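Putative alpha-N-acetylgalactosaminidase (Bacillus halodurans C-125, PDB 3CC1) probably hydrolyses terminal alpha-N-acetylgalactosamine residues from glycoconjugates, as a glycoside hydrolase with a catalytic TIM barrel and a C-terminal beta sandwich. Local coordinates at residues 219-224 against 251-256. Residues are numbered along the deposited sequence; the frame is centred on the assembly and turned at random.
Sequences PGPAPI and YQMFER
In the TIM-barrel domain of this putative glycosidase, the loop after strand 214-216, with the start of strand 224-225, packs against helix 247-262, and Ile-224, Met-253 and Pro-221 carry the contact. No direct hydrogen bond joins the segments; apolar packing and one water bridge join them. Met-253, a selenomethionine, has CG anti to its backbone N (chi1 -159°), and bends at chi2 and chi3 turn its terminal methyl toward Ile-224 and Ala-222. CE meets Ile-224 CD1 at 3.6 Å. Ala-222 CB is 4.2 Å from the same CE. Met-253 SE lies 4.1 Å from Pro-221 CG, these two side chains crossing nearly perpendicularly. Ile-224 CD1 also reaches Gln-252 CB at 3.8 Å, and its CG1 rests on the aliphatic Arg-256 CG. Replacing Ile-224 with an alanine would probably open a gap beside the Met-253 methyl and leave Gln-252 CB without this packing partner. Pro-221, preceded by a cis peptide, sets CB 4.0 Å from Arg-256 CB; its ring also touches Cys-257 and Trp-260 farther along the helix. Gly-220 and Ala-222 share backbone hydrogen bonds with Asp-271. A water donates to Pro-221 O at a short 2.5 Å and accepts from Arg-256 NE at 3.1 Å, lying in the guanidinium plane at its edge.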
loop_
_atom_site.group_PDB
_atom_site.type_symbol
_atom_site.label_atom_id
_atom_site.label_comp_id
_atom_site.label_asym_id
_atom_site.label_seq_id
_atom_site.Cartn_x
_atom_site.Cartn_y
_atom_site.Cartn_z
ATOM N N PRO A 219 14.624 16.438 9.386
ATOM C CA PRO A 219 13.789 16.711 8.216
ATOM C C PRO A 219 13.242 15.443 7.594
ATOM O O PRO A 219 12.371 15.498 6.714
ATOM C CB PRO A 219 14.763 17.421 7.254
ATOM C CG PRO A 219 16.098 16.850 7.594
ATOM C CD PRO A 219 16.060 16.585 9.099
ATOM N N GLY A 220 13.734 14.306 8.053
ATOM C CA GLY A 220 13.428 13.029 7.386
ATOM C C GLY A 220 14.227 12.882 6.084
ATOM O O GLY A 220 15.041 13.752 5.734
ATOM N N PRO A 221 14.008 11.785 5.350
ATOM C CA PRO A 221 13.038 10.704 5.544
ATOM C C PRO A 221 13.438 9.591 6.538
ATOM O O PRO A 221 12.613 8.719 6.834
ATOM C CB PRO A 221 12.901 10.123 4.138
ATOM C CG PRO A 221 14.236 10.310 3.538
ATOM C CD PRO A 221 14.769 11.619 4.099
ATOM N N ALA A 222 14.685 9.597 7.032
ATOM C CA ALA A 222 15.086 8.746 8.127
ATOM C C ALA A 222 15.005 9.570 9.395
ATOM O O ALA A 222 15.296 10.754 9.381
ATOM C CB ALA A 222 16.542 8.186 7.950
ATOM N N PRO A 223 14.590 8.956 10.509
ATOM C CA PRO A 223 14.149 7.575 10.693
ATOM C C PRO A 223 12.760 7.337 10.160
ATOM O O PRO A 223 11.945 8.275 10.016
ATOM C CB PRO A 223 14.208 7.394 12.221
ATOM C CG PRO A 223 13.877 8.793 12.723
ATOM C CD PRO A 223 14.655 9.682 11.787
ATOM N N ILE A 224 12.524 6.103 9.778
ATOM C CA ILE A 224 11.220 5.693 9.241
ATOM C C ILE A 224 10.263 5.509 10.415
ATOM O O ILE A 224 10.562 4.806 11.370
ATOM C CB ILE A 224 11.292 4.382 8.362
ATOM C CG1 ILE A 224 12.373 4.499 7.262
ATOM C CG2 ILE A 224 9.907 4.073 7.749
ATOM C CD1 ILE A 224 12.562 3.259 6.383
ATOM N N TYR A 251 15.605 -0.974 1.260
ATOM C CA TYR A 251 14.480 -1.090 0.350
ATOM C C TYR A 251 13.431 -0.022 0.664
ATOM O O TYR A 251 12.966 0.664 -0.230
ATOM C CB TYR A 251 13.803 -2.451 0.451
ATOM C CG TYR A 251 12.612 -2.599 -0.446
ATOM C CD1 TYR A 251 12.763 -3.028 -1.739
ATOM C CD2 TYR A 251 11.336 -2.338 0.008
ATOM C CE1 TYR A 251 11.681 -3.178 -2.578
ATOM C CE2 TYR A 251 10.243 -2.502 -0.798
ATOM C CZ TYR A 251 10.417 -2.917 -2.113
ATOM O OH TYR A 251 9.355 -3.088 -2.991
ATOM N N GLN A 252 13.046 0.094 1.926
ATOM C CA GLN A 252 11.984 1.048 2.289
ATOM C C GLN A 252 12.380 2.488 2.095
ATOM O O GLN A 252 11.531 3.333 1.795
ATOM C CB GLN A 252 11.495 0.843 3.714
ATOM C CG GLN A 252 10.833 -0.498 3.979
ATOM C CD GLN A 252 10.535 -0.656 5.453
ATOM O OE1 GLN A 252 9.578 -0.084 5.949
ATOM N NE2 GLN A 252 11.358 -1.415 6.158
HETATM N N MSE A 253 13.677 2.767 2.215
HETATM C CA MSE A 253 14.194 4.144 2.048
HETATM C C MSE A 253 13.855 4.687 0.669
HETATM O O MSE A 253 13.615 5.876 0.526
HETATM C CB MSE A 253 15.701 4.249 2.375
HETATM C CG MSE A 253 16.171 5.695 2.730
HETATM SE SE MSE A 253 15.236 6.447 4.248
HETATM C CE MSE A 253 15.506 5.039 5.434
ATOM N N PHE A 254 13.820 3.817 -0.341
ATOM C CA PHE A 254 13.537 4.251 -1.708
ATOM C C PHE A 254 12.168 4.867 -1.796
ATOM O O PHE A 254 12.022 5.980 -2.310
ATOM C CB PHE A 254 13.770 3.139 -2.760
ATOM C CG PHE A 254 15.216 2.929 -3.076
ATOM C CD1 PHE A 254 16.012 2.133 -2.257
ATOM C CD2 PHE A 254 15.809 3.558 -4.163
ATOM C CE1 PHE A 254 17.358 1.979 -2.521
ATOM C CE2 PHE A 254 17.127 3.411 -4.443
ATOM C CZ PHE A 254 17.924 2.608 -3.639
ATOM N N GLU A 255 11.167 4.195 -1.231
ATOM C CA GLU A 255 9.807 4.754 -1.209
ATOM C C GLU A 255 9.706 6.006 -0.325
ATOM O O GLU A 255 9.023 6.974 -0.689
ATOM C CB GLU A 255 8.781 3.731 -0.731
ATOM C CG GLU A 255 7.327 4.195 -0.912
ATOM N N ARG A 256 10.399 5.989 0.817
ATOM C CA ARG A 256 10.357 7.118 1.753
ATOM C C ARG A 256 10.972 8.359 1.111
ATOM O O ARG A 256 10.446 9.459 1.243
ATOM C CB ARG A 256 11.029 6.787 3.090
ATOM C CG ARG A 256 10.408 5.650 3.932
ATOM C CD ARG A 256 8.865 5.695 3.927
ATOM N NE ARG A 256 8.359 6.969 4.431
ATOM C CZ ARG A 256 7.132 7.468 4.229
ATOM N NH1 ARG A 256 6.227 6.805 3.504
ATOM N NH2 ARG A 256 6.809 8.649 4.773
HETATM O O HOH W 1 10.171 8.717 6.277
#